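Local coordinates for protein deacylase (Burkholderia multivorans, PDB 5THW) that probably hydrolyses N-carbamoyl amino acids as a two-zinc amidase of the peptidase M20 family and binds N-(aminocarbonyl)-beta-alanine in its active site, at residues Ala207-Ile212 with His379-Leu384; Arg235-Thr240 with Val306-Pro311; Gly111-Gly116 with Val406-Pro411; Ala96-Thr101 with Gly200-His205. All blocks are in the same frame, centred on the assembly; numbering follows the deposited sequence.

Overall arrangement
From the N terminus, interaction 4 comes first. It joins the start of strand 99-103 to the loop before strand 206-212 and closes a loop of 98 residues. Residues 111-116 follow; they pair with 406-411 in interaction 3, so interactions 3 and 4 cross along the chain. Interaction 1 opens on strand 206-212 and closes at helix 380-384, inside the loop of interaction 3. Interaction 2, between strands 225-242 and 297-310, is nested inside interaction 1. Interactions 1 and 3 share a zinc ion, and His-211 meets Asp-115 there. Interactions 2 and 3 both reach the bound ligand, although their centres lie about 25 Å apart.

Interaction 1. Residues Ala207-Ile212 with His379-Leu384; sequences AFELHI and HDACYL. With ZN (zinc ion), chain E.
His-211 and His-379 meet at the two-zinc site of this M20-family hydrolase, where residues 207-212 of strand 206-212 run nearly antiparallel to the short helix 380-384. His-211 binds one zinc ion through NE2 at 2.3 Å. His-104 and Asp-115 bind the same ion. His-379 brings CE1 over the centre of the His-211 ring, 3.5 Å above its plane. The two ring planes are 49° apart, so the pair is oblique. His-379 ND1 lies 2.6 Å from the oxygen of a water that is itself a zinc ligand. His-379 thus sits in the second shell, against the ring of one zinc ligand and beside a water that is another.

Behind the rings, Glu-209 reaches across to the start of the helix. Its CG is anti to the backbone N (chi1 -178°) and the rest of the chain is extended, which carries the carboxylate over to Ala-381. There OE2 accepts a hydrogen bond from Ala-381 N at 2.9 Å. OE1 is hydrogen-bonded to Ser-103 OG. Both oxygens also lie against His-379 CB, and the carboxylate is turned 68° from the His-379 ring plane. Further along, Ala-207 CB packs on Leu-384 CD1 at 4.3 Å. At the helix start, the backbone N of His-379 donates to Cys-382 SG. The His-211 ring is fixed by its own bond: ND1 donates to Ile-212 O at 2.7 Å, almost straight and in the ring plane, on a lone pair of the carbonyl.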
# COMPACT_ATOMS: atom_id res chain seq x y z
N ALA A 207 -34.97 -0.04 23.86
CA ALA A 207 -34.29 0.22 22.59
C ALA A 207 -34.46 -0.97 21.65
O ALA A 207 -34.34 -2.12 22.07
CB ALA A 207 -32.80 0.51 22.81
N PHE A 208 -34.73 -0.68 20.38
CA PHE A 208 -34.83 -1.69 19.34
C PHE A 208 -34.12 -1.21 18.08
O PHE A 208 -34.31 -0.07 17.66
CB PHE A 208 -36.29 -2.02 18.99
CG PHE A 208 -37.09 -2.53 20.15
CD1 PHE A 208 -37.09 -3.88 20.47
CD2 PHE A 208 -37.90 -1.67 20.89
CE1 PHE A 208 -37.85 -4.36 21.52
CE2 PHE A 208 -38.66 -2.15 21.95
CZ PHE A 208 -38.63 -3.50 22.26
N GLU A 209 -33.36 -2.09 17.44
CA GLU A 209 -32.68 -1.76 16.19
C GLU A 209 -33.08 -2.74 15.09
O GLU A 209 -32.96 -3.95 15.27
CB GLU A 209 -31.16 -1.74 16.36
CG GLU A 209 -30.42 -1.36 15.10
CD GLU A 209 -28.98 -0.94 15.36
OE1 GLU A 209 -28.24 -0.71 14.38
OE2 GLU A 209 -28.60 -0.84 16.54
N LEU A 210 -33.60 -2.21 13.98
CA LEU A 210 -33.94 -2.99 12.80
C LEU A 210 -32.77 -2.99 11.82
O LEU A 210 -32.18 -1.93 11.56
CB LEU A 210 -35.20 -2.42 12.15
CG LEU A 210 -35.71 -2.99 10.83
CD1 LEU A 210 -36.15 -4.45 10.96
CD2 LEU A 210 -36.86 -2.14 10.32
N HIS A 211 -32.42 -4.16 11.29
CA HIS A 211 -31.22 -4.30 10.46
C HIS A 211 -31.36 -5.50 9.53
O HIS A 211 -32.10 -6.44 9.82
CB HIS A 211 -29.97 -4.46 11.33
CG HIS A 211 -28.71 -3.94 10.69
ND1 HIS A 211 -28.04 -4.64 9.71
CD2 HIS A 211 -28.02 -2.80 10.89
CE1 HIS A 211 -26.98 -3.94 9.34
NE2 HIS A 211 -26.95 -2.82 10.03
N ILE A 212 -30.66 -5.44 8.38
CA ILE A 212 -30.53 -6.63 7.54
C ILE A 212 -29.53 -7.59 8.18
O ILE A 212 -28.59 -7.18 8.87
CB ILE A 212 -30.10 -6.28 6.11
CG1 ILE A 212 -28.78 -5.52 6.12
CG2 ILE A 212 -31.20 -5.52 5.38
CD1 ILE A 212 -27.96 -5.70 4.86
N HIS A 379 -23.59 -3.82 16.30
CA HIS A 379 -24.54 -2.76 16.02
C HIS A 379 -24.56 -1.85 17.24
O HIS A 379 -24.13 -2.23 18.33
CB HIS A 379 -25.93 -3.33 15.71
CG HIS A 379 -25.92 -4.38 14.65
ND1 HIS A 379 -25.76 -4.09 13.31
CD2 HIS A 379 -26.07 -5.73 14.73
CE1 HIS A 379 -25.79 -5.21 12.61
NE2 HIS A 379 -25.98 -6.22 13.45
N ASP A 380 -25.05 -0.63 17.02
CA ASP A 380 -25.20 0.31 18.12
C ASP A 380 -26.08 -0.26 19.23
O ASP A 380 -25.92 0.11 20.40
CB ASP A 380 -25.76 1.62 17.58
CG ASP A 380 -24.84 2.25 16.53
OD1 ASP A 380 -23.68 2.59 16.86
OD2 ASP A 380 -25.28 2.38 15.36
N ALA A 381 -27.00 -1.17 18.89
CA ALA A 381 -27.80 -1.85 19.90
C ALA A 381 -26.94 -2.68 20.85
O ALA A 381 -27.34 -2.93 21.99
CB ALA A 381 -28.84 -2.75 19.22
N CYS A 382 -25.75 -3.11 20.40
CA CYS A 382 -24.88 -3.90 21.28
C CYS A 382 -24.38 -3.07 22.46
O CYS A 382 -24.24 -3.59 23.57
CB CYS A 382 -23.71 -4.48 20.49
SG CYS A 382 -24.17 -5.65 19.17
N TYR A 383 -24.08 -1.79 22.23
CA TYR A 383 -23.70 -0.91 23.33
C TYR A 383 -24.91 -0.38 24.09
O TYR A 383 -24.88 -0.28 25.32
CB TYR A 383 -22.83 0.24 22.80
CG TYR A 383 -21.37 -0.16 22.64
CD1 TYR A 383 -20.82 -1.15 23.46
CD2 TYR A 383 -20.56 0.43 21.68
CE1 TYR A 383 -19.49 -1.52 23.33
CE2 TYR A 383 -19.22 0.07 21.55
CZ TYR A 383 -18.70 -0.91 22.38
OH TYR A 383 -17.38 -1.30 22.26
N LEU A 384 -25.99 -0.05 23.37
CA LEU A 384 -27.20 0.42 24.04
C LEU A 384 -27.74 -0.63 25.02
O LEU A 384 -28.31 -0.26 26.06
CB LEU A 384 -28.26 0.78 23.01
CG LEU A 384 -28.04 2.10 22.28
CD1 LEU A 384 -29.18 2.36 21.32
CD2 LEU A 384 -27.86 3.25 23.26
ZN ZN E . -24.88 -1.75 10.26
O HOH W 1 -25.05 -1.65 12.56

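Interaction 2. Residues Arg235-Thr240 with Val306-Pro311; sequences RWYEIT and VDFRHP. With URP (N-(aminocarbonyl)-beta-alanine), chain G.
Val-306, Tyr-237 and Phe-308 form the apolar centre of this strand pair. A chi1 of 172° turns Val-306 CG1 away from its own N. This sets the methyl 3.7 Å from Tyr-237 CD1 and also over the centre of the Phe-308 ring. Tyr-237 CE1 comes to 3.7 Å from Phe-308 CD2, and the two side chains cross at about a right angle. Ile-239 CD1 extends the patch to Val-306 CG2. Helix 313-334 lies on this side: Leu-323 touches Phe-308, and Asp-320 OD1 is hydrogen-bonded to Tyr-237 OH.

The backbones are antiparallel. Arg-235 with Phe-308 and Tyr-237 with Val-306 are hydrogen-bonded pairs. Trp-236 with Asp-307 is the non-hydrogen-bonded pair between them, and its side chains stand on the other face of the sheet. The indole and the carboxylate lie side by side, planes 40° apart. Trp-236 NE1 is hydrogen-bonded to Gln-234 OE1.

At the polar edge, Arg-309 grips Asp-307 side-on. NE reaches OD2 and NH2 reaches OD1, each at 2.9 Å and each on a syn lone pair. This grip probably fixes the guanidinium plane. Arg-309 NH1 and NH2 then donate to URP O42 (2.7 Å) and O41 (2.8 Å), one nitrogen to each carboxylate oxygen. Asp-307 is therefore a second-shell residue behind a carboxylate-binding arginine, at the active-site end of a sheet in the M20 dimerisation region.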
# COMPACT_ATOMS: atom_id res chain seq x y z
N ARG A 235 -12.91 -8.62 18.61
CA ARG A 235 -11.61 -8.09 19.00
C ARG A 235 -10.93 -7.57 17.73
O ARG A 235 -10.81 -8.32 16.76
CB ARG A 235 -10.74 -9.17 19.65
CG ARG A 235 -10.99 -9.46 21.12
CD ARG A 235 -10.12 -10.64 21.56
NE ARG A 235 -10.56 -11.26 22.81
CZ ARG A 235 -9.91 -11.18 23.97
NH1 ARG A 235 -8.76 -10.53 24.06
NH2 ARG A 235 -10.41 -11.79 25.04
N TRP A 236 -10.54 -6.30 17.73
CA TRP A 236 -9.87 -5.68 16.60
C TRP A 236 -8.45 -5.29 16.97
O TRP A 236 -8.20 -4.79 18.08
CB TRP A 236 -10.63 -4.45 16.09
CG TRP A 236 -11.95 -4.74 15.44
CD1 TRP A 236 -12.67 -5.91 15.50
CD2 TRP A 236 -12.73 -3.83 14.66
NE1 TRP A 236 -13.84 -5.78 14.79
CE2 TRP A 236 -13.91 -4.51 14.27
CE3 TRP A 236 -12.56 -2.50 14.25
CZ2 TRP A 236 -14.90 -3.91 13.49
CZ3 TRP A 236 -13.54 -1.91 13.47
CH2 TRP A 236 -14.69 -2.62 13.10
N TYR A 237 -7.54 -5.46 16.03
CA TYR A 237 -6.13 -5.21 16.27
C TYR A 237 -5.56 -4.29 15.20
O TYR A 237 -6.06 -4.23 14.07
CB TYR A 237 -5.31 -6.51 16.29
CG TYR A 237 -5.81 -7.53 17.28
CD1 TYR A 237 -6.88 -8.36 16.96
CD2 TYR A 237 -5.21 -7.68 18.52
CE1 TYR A 237 -7.35 -9.30 17.85
CE2 TYR A 237 -5.67 -8.62 19.42
CZ TYR A 237 -6.74 -9.43 19.08
OH TYR A 237 -7.22 -10.37 19.97
N GLU A 238 -4.51 -3.58 15.59
CA GLU A 238 -3.68 -2.84 14.65
C GLU A 238 -2.26 -3.32 14.88
O GLU A 238 -1.77 -3.28 16.01
CB GLU A 238 -3.80 -1.32 14.85
CG GLU A 238 -5.12 -0.74 14.35
CD GLU A 238 -5.19 0.78 14.51
OE1 GLU A 238 -6.16 1.40 14.00
OE2 GLU A 238 -4.27 1.35 15.14
N ILE A 239 -1.63 -3.80 13.82
CA ILE A 239 -0.27 -4.32 13.89
C ILE A 239 0.60 -3.53 12.93
O ILE A 239 0.19 -3.23 11.80
CB ILE A 239 -0.20 -5.83 13.57
CG1 ILE A 239 -1.04 -6.63 14.57
CG2 ILE A 239 1.25 -6.32 13.55
CD1 ILE A 239 -1.10 -8.11 14.26
N THR A 240 1.79 -3.18 13.38
CA THR A 240 2.81 -2.60 12.52
C THR A 240 4.05 -3.46 12.64
O THR A 240 4.57 -3.65 13.75
CB THR A 240 3.12 -1.15 12.91
OG1 THR A 240 1.95 -0.33 12.72
CG2 THR A 240 4.25 -0.60 12.03
N VAL A 306 -6.48 -6.62 12.08
CA VAL A 306 -7.00 -7.96 12.33
C VAL A 306 -8.40 -7.83 12.93
O VAL A 306 -8.64 -7.01 13.81
CB VAL A 306 -6.08 -8.77 13.26
CG1 VAL A 306 -6.73 -10.07 13.67
CG2 VAL A 306 -4.72 -9.05 12.57
N ASP A 307 -9.32 -8.66 12.44
CA ASP A 307 -10.71 -8.70 12.86
C ASP A 307 -11.01 -10.11 13.34
O ASP A 307 -10.95 -11.06 12.56
CB ASP A 307 -11.62 -8.31 11.68
CG ASP A 307 -13.11 -8.26 12.03
OD1 ASP A 307 -13.74 -7.21 11.79
OD2 ASP A 307 -13.65 -9.27 12.54
N PHE A 308 -11.26 -10.27 14.64
CA PHE A 308 -11.65 -11.55 15.23
C PHE A 308 -13.08 -11.46 15.76
O PHE A 308 -13.46 -10.46 16.38
CB PHE A 308 -10.71 -11.97 16.37
CG PHE A 308 -9.41 -12.57 15.91
CD1 PHE A 308 -9.26 -13.07 14.63
CD2 PHE A 308 -8.35 -12.69 16.81
CE1 PHE A 308 -8.06 -13.63 14.22
CE2 PHE A 308 -7.15 -13.27 16.41
CZ PHE A 308 -7.01 -13.74 15.11
N ARG A 309 -13.87 -12.50 15.53
CA ARG A 309 -15.22 -12.56 16.06
C ARG A 309 -15.56 -13.98 16.48
O ARG A 309 -15.12 -14.94 15.83
CB ARG A 309 -16.27 -12.07 15.04
CG ARG A 309 -15.98 -10.70 14.48
CD ARG A 309 -17.01 -10.21 13.50
NE ARG A 309 -16.49 -9.08 12.76
CZ ARG A 309 -17.22 -8.06 12.32
NH1 ARG A 309 -18.53 -8.03 12.57
NH2 ARG A 309 -16.65 -7.07 11.64
N HIS A 310 -16.31 -14.11 17.57
CA HIS A 310 -16.87 -15.40 17.96
C HIS A 310 -18.01 -15.15 18.93
O HIS A 310 -17.99 -14.17 19.67
CB HIS A 310 -15.80 -16.31 18.60
CG HIS A 310 -16.16 -17.76 18.57
ND1 HIS A 310 -16.90 -18.37 19.55
CD2 HIS A 310 -15.90 -18.72 17.64
CE1 HIS A 310 -17.08 -19.65 19.24
NE2 HIS A 310 -16.48 -19.88 18.09
N PRO A 311 -19.05 -16.00 18.92
CA PRO A 311 -20.14 -15.84 19.89
C PRO A 311 -19.77 -16.26 21.30
O PRO A 311 -20.51 -15.93 22.23
CB PRO A 311 -21.25 -16.73 19.32
CG PRO A 311 -20.53 -17.74 18.49
CD PRO A 311 -19.37 -17.00 17.89
O2 URP G . -21.91 -3.83 9.42
C2 URP G . -22.11 -3.07 10.35
N3 URP G . -22.91 -2.01 10.20
N1 URP G . -21.53 -3.24 11.52
C6 URP G . -20.26 -2.62 11.82
C5 URP G . -19.54 -3.29 12.99
C4 URP G . -19.10 -4.65 12.52
O42 URP G . -19.68 -5.66 12.96
O41 URP G . -18.16 -4.71 11.70

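Interaction 3. Residues Gly111-Gly116 with Val406-Pro411; sequences GGRFDG and VEDATP. With ZN (zinc ion), chain F; ZN (zinc ion), chain E; URP (N-(aminocarbonyl)-beta-alanine), chain G.
Gly-112 and Glu-407 bring two irregular loops together, their CA atoms 4.9 Å apart. The loops precede helices 117-132 and 411-429; the first supplies a zinc ligand of the two-zinc M20 site, and the second backs it. The carboxylate of Glu-407 turns into the 111-116 loop. A chi1 of 175° swings the extended Glu-407 chain away from its own N and along Gly-112, whose CA comes to 3.4 Å from Glu-407 OE2. OE2 accepts two backbone hydrogen bonds, from Phe-114 N at 2.9 Å and from Asp-115 N at 2.8 Å. The first donor comes nearly along the C-O axis, the second on the syn side. OE1 is hydrogen-bonded to Ser-402 OG.

Arg-113 bends at chi3, and its NH2 donates a hydrogen bond to Glu-407 O and a salt-bridging one to Asp-408 OD1. The latter is 3.1 Å long and comes from above the carboxylate plane. Phe-114 CE2 lies over one face of the same guanidinium. One face of the Phe-114 ring meets Ala-409 N, and Glu-407 O lies at its edge. Leu-36 and Met-37 of helix 29-39 also touch Phe-114.

Glu-407 is thus a second-shell residue that holds the backbone of Asp-115. The Asp-115 carboxylate bridges both zinc ions, which share the bound ligand. OD2 is 2.0 Å from the zinc ion shared with Glu-150 and His-403, and OD1 is 2.4 Å from the one shared with His-104 and His-211.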
# COMPACT_ATOMS: atom_id res chain seq x y z
N GLY A 111 -20.22 0.02 0.41
CA GLY A 111 -21.43 -0.22 1.17
C GLY A 111 -22.65 -0.49 0.30
O GLY A 111 -22.70 -0.13 -0.88
N GLY A 112 -23.63 -1.15 0.90
CA GLY A 112 -24.91 -1.39 0.26
C GLY A 112 -25.93 -0.30 0.59
O GLY A 112 -25.69 0.62 1.37
N ARG A 113 -27.09 -0.43 -0.05
CA ARG A 113 -28.20 0.52 0.09
C ARG A 113 -29.06 0.27 1.32
O ARG A 113 -30.00 1.04 1.56
CB ARG A 113 -29.07 0.49 -1.17
CG ARG A 113 -28.41 1.10 -2.40
CD ARG A 113 -29.10 0.66 -3.69
NE ARG A 113 -29.15 -0.79 -3.76
CZ ARG A 113 -30.26 -1.50 -4.00
NH1 ARG A 113 -31.41 -0.87 -4.23
NH2 ARG A 113 -30.19 -2.82 -4.03
N PHE A 114 -28.79 -0.78 2.10
CA PHE A 114 -29.63 -1.15 3.23
C PHE A 114 -28.91 -1.24 4.57
O PHE A 114 -29.55 -1.07 5.61
CB PHE A 114 -30.33 -2.48 2.94
CG PHE A 114 -31.16 -2.45 1.68
CD1 PHE A 114 -32.48 -2.01 1.72
CD2 PHE A 114 -30.60 -2.76 0.46
CE1 PHE A 114 -33.24 -1.94 0.57
CE2 PHE A 114 -31.36 -2.69 -0.70
CZ PHE A 114 -32.67 -2.28 -0.65
N ASP A 115 -27.59 -1.45 4.57
CA ASP A 115 -26.83 -1.51 5.81
C ASP A 115 -26.97 -0.19 6.57
O ASP A 115 -26.60 0.87 6.06
CB ASP A 115 -25.37 -1.81 5.46
CG ASP A 115 -24.48 -2.03 6.68
OD1 ASP A 115 -24.97 -1.98 7.83
OD2 ASP A 115 -23.27 -2.25 6.48
N GLY A 116 -27.51 -0.26 7.79
CA GLY A 116 -27.66 0.92 8.63
C GLY A 116 -28.85 1.82 8.32
O GLY A 116 -29.69 2.08 9.18
N VAL A 406 -23.72 -4.89 -4.20
CA VAL A 406 -24.87 -5.64 -4.71
C VAL A 406 -25.77 -6.08 -3.56
O VAL A 406 -26.70 -6.87 -3.76
CB VAL A 406 -24.45 -6.86 -5.54
CG1 VAL A 406 -23.54 -6.45 -6.69
CG2 VAL A 406 -23.79 -7.93 -4.65
N GLU A 407 -25.50 -5.60 -2.35
CA GLU A 407 -26.38 -5.85 -1.21
C GLU A 407 -27.82 -5.50 -1.58
O GLU A 407 -28.10 -4.43 -2.12
CB GLU A 407 -25.91 -5.04 -0.01
CG GLU A 407 -26.81 -5.10 1.21
CD GLU A 407 -26.40 -4.09 2.26
OE1 GLU A 407 -25.40 -4.34 2.97
OE2 GLU A 407 -27.06 -3.03 2.36
N ASP A 408 -28.74 -6.42 -1.27
CA ASP A 408 -30.12 -6.29 -1.73
C ASP A 408 -31.10 -6.88 -0.72
O ASP A 408 -30.79 -7.84 -0.01
CB ASP A 408 -30.34 -6.98 -3.08
CG ASP A 408 -31.44 -6.34 -3.91
OD1 ASP A 408 -32.01 -5.32 -3.48
OD2 ASP A 408 -31.76 -6.90 -4.98
N ALA A 409 -32.30 -6.31 -0.71
CA ALA A 409 -33.41 -6.87 0.05
C ALA A 409 -34.70 -6.59 -0.71
O ALA A 409 -34.82 -5.57 -1.39
CB ALA A 409 -33.46 -6.30 1.47
N THR A 410 -35.65 -7.51 -0.58
CA THR A 410 -36.90 -7.29 -1.30
C THR A 410 -37.77 -6.28 -0.56
O THR A 410 -37.63 -6.09 0.65
CB THR A 410 -37.67 -8.61 -1.46
OG1 THR A 410 -38.14 -9.07 -0.18
CG2 THR A 410 -36.79 -9.68 -2.09
N PRO A 411 -38.67 -5.60 -1.27
CA PRO A 411 -39.63 -4.73 -0.58
C PRO A 411 -40.44 -5.45 0.48
O PRO A 411 -40.83 -4.83 1.48
CB PRO A 411 -40.51 -4.21 -1.72
CG PRO A 411 -39.62 -4.29 -2.93
CD PRO A 411 -38.77 -5.50 -2.74
ZN ZN F . -21.76 -2.21 7.83
ZN ZN E . -24.88 -1.75 10.26
O2 URP G . -21.91 -3.83 9.42
C2 URP G . -22.11 -3.07 10.35
N3 URP G . -22.91 -2.01 10.20
N1 URP G . -21.53 -3.24 11.52
C6 URP G . -20.26 -2.62 11.82
C5 URP G . -19.54 -3.29 12.99
C4 URP G . -19.10 -4.65 12.52
O42 URP G . -19.68 -5.66 12.96
O41 URP G . -18.16 -4.71 11.70
O HOH W 2 -23.15 -2.61 3.27
O HOH W 3 -26.83 -2.24 -2.35
O HOH W 4 -33.43 -2.94 -4.85
O HOH W 1 -25.05 -1.65 12.56

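Interaction 4. Residues Ala96-Thr101 with Gly200-His205; sequences AAPVVT and GGRPLH
Pro-98 and His-205 supply the single hydrogen bond between these segments. His-205 N donates to Pro-98 O at 2.8 Å, with the donor tilted 32° from the carbonyl plane. The touching parts of the two chains run 80° apart.

Apolar contacts gather round Leu-204. Its CD2 methyl reaches Val-100 CG1 at 3.7 Å and Pro-98 CG at 3.8 Å. CG of Leu-204 points away from its carbonyl carbon (chi1 -58°), and CD2, the branch off the extended line, touches both partners. The side chains of Leu-204 and Val-100 cross at about a right angle.

Van der Waals contacts with polar groups complete the interface. Ala-97 CB lies against the backbone of Pro-203 and Leu-204, and His-205 CB rests 3.4 Å from the carbonyl oxygen Ala-97 O. The side chains of His-205 and Arg-202 also pack on the first segment. Val-99 CG2 lies at the edge of the His-205 ring, in its plane, 3.8 Å from CD2. Arg-202 bends at chi3 and brings NH2 obliquely to Pro-98 CG at 3.5 Å. Arg-202 also forms a salt bridge to Glu-142 and a cation-pi contact with Phe-86, while the His-205 ring stacks on His-139 and its NE2 is hydrogen-bonded to Glu-431 OE1.

The contact lies away from the zinc site. It joins the start of strand 99-103 to the loop leading into its parallel neighbour, strand 206-212. Strand 141-145 flanks the other edge of 99-103, and helix 411-429 packs against Val-99.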
# COMPACT_ATOMS: atom_id res chain seq x y z
N ALA A 96 -41.27 11.18 30.54
CA ALA A 96 -41.02 9.75 30.49
C ALA A 96 -39.75 9.44 29.69
O ALA A 96 -39.38 10.16 28.77
CB ALA A 96 -42.21 9.02 29.86
N ALA A 97 -39.10 8.34 30.08
CA ALA A 97 -37.92 7.87 29.36
C ALA A 97 -38.33 7.38 27.97
O ALA A 97 -39.33 6.66 27.84
CB ALA A 97 -37.23 6.75 30.13
N PRO A 98 -37.59 7.75 26.93
CA PRO A 98 -38.02 7.40 25.58
C PRO A 98 -37.76 5.94 25.24
O PRO A 98 -36.87 5.29 25.79
CB PRO A 98 -37.18 8.33 24.70
CG PRO A 98 -35.93 8.55 25.49
CD PRO A 98 -36.36 8.56 26.94
N VAL A 99 -38.60 5.43 24.35
CA VAL A 99 -38.34 4.18 23.64
C VAL A 99 -37.68 4.56 22.33
O VAL A 99 -38.28 5.27 21.51
CB VAL A 99 -39.64 3.39 23.39
CG1 VAL A 99 -39.38 2.23 22.44
CG2 VAL A 99 -40.21 2.89 24.71
N VAL A 100 -36.44 4.12 22.12
CA VAL A 100 -35.66 4.61 21.00
C VAL A 100 -35.42 3.48 20.01
O VAL A 100 -35.33 2.31 20.37
CB VAL A 100 -34.31 5.23 21.43
CG1 VAL A 100 -34.49 6.10 22.68
CG2 VAL A 100 -33.24 4.17 21.64
N THR A 101 -35.35 3.87 18.75
CA THR A 101 -34.88 3.02 17.67
C THR A 101 -33.91 3.85 16.86
O THR A 101 -33.81 5.07 17.03
CB THR A 101 -36.01 2.52 16.78
OG1 THR A 101 -35.49 1.54 15.88
CG2 THR A 101 -36.59 3.66 15.96
N GLY A 200 -24.82 10.69 26.22
CA GLY A 200 -25.07 9.74 27.29
C GLY A 200 -25.57 10.41 28.55
O GLY A 200 -25.73 11.64 28.63
N GLY A 201 -25.84 9.59 29.55
CA GLY A 201 -26.34 10.09 30.81
C GLY A 201 -27.84 10.32 30.85
O GLY A 201 -28.35 10.81 31.87
N ARG A 202 -28.55 10.00 29.77
CA ARG A 202 -29.99 10.16 29.69
C ARG A 202 -30.65 8.79 29.73
O ARG A 202 -30.28 7.91 28.95
CB ARG A 202 -30.37 10.90 28.40
CG ARG A 202 -31.84 11.24 28.27
CD ARG A 202 -32.04 12.31 27.20
NE ARG A 202 -31.62 11.90 25.86
CZ ARG A 202 -32.46 11.45 24.92
NH1 ARG A 202 -31.99 11.11 23.73
NH2 ARG A 202 -33.76 11.34 25.17
N PRO A 203 -31.61 8.57 30.62
CA PRO A 203 -32.21 7.24 30.74
C PRO A 203 -33.06 6.89 29.52
O PRO A 203 -33.71 7.75 28.92
CB PRO A 203 -33.09 7.35 32.00
CG PRO A 203 -32.61 8.58 32.71
CD PRO A 203 -32.14 9.50 31.63
N LEU A 204 -33.03 5.61 29.16
CA LEU A 204 -33.83 5.09 28.06
C LEU A 204 -34.74 3.99 28.59
O LEU A 204 -34.31 3.15 29.39
CB LEU A 204 -32.94 4.53 26.95
CG LEU A 204 -31.93 5.48 26.31
CD1 LEU A 204 -31.13 4.77 25.22
CD2 LEU A 204 -32.58 6.75 25.78
N HIS A 205 -36.01 4.01 28.16
CA HIS A 205 -36.96 2.99 28.62
C HIS A 205 -36.73 1.66 27.93
O HIS A 205 -36.71 0.60 28.58
CB HIS A 205 -38.39 3.47 28.40
CG HIS A 205 -39.43 2.54 28.95
ND1 HIS A 205 -39.52 2.23 30.29
CD2 HIS A 205 -40.43 1.86 28.34
CE1 HIS A 205 -40.52 1.40 30.48
NE2 HIS A 205 -41.09 1.16 29.31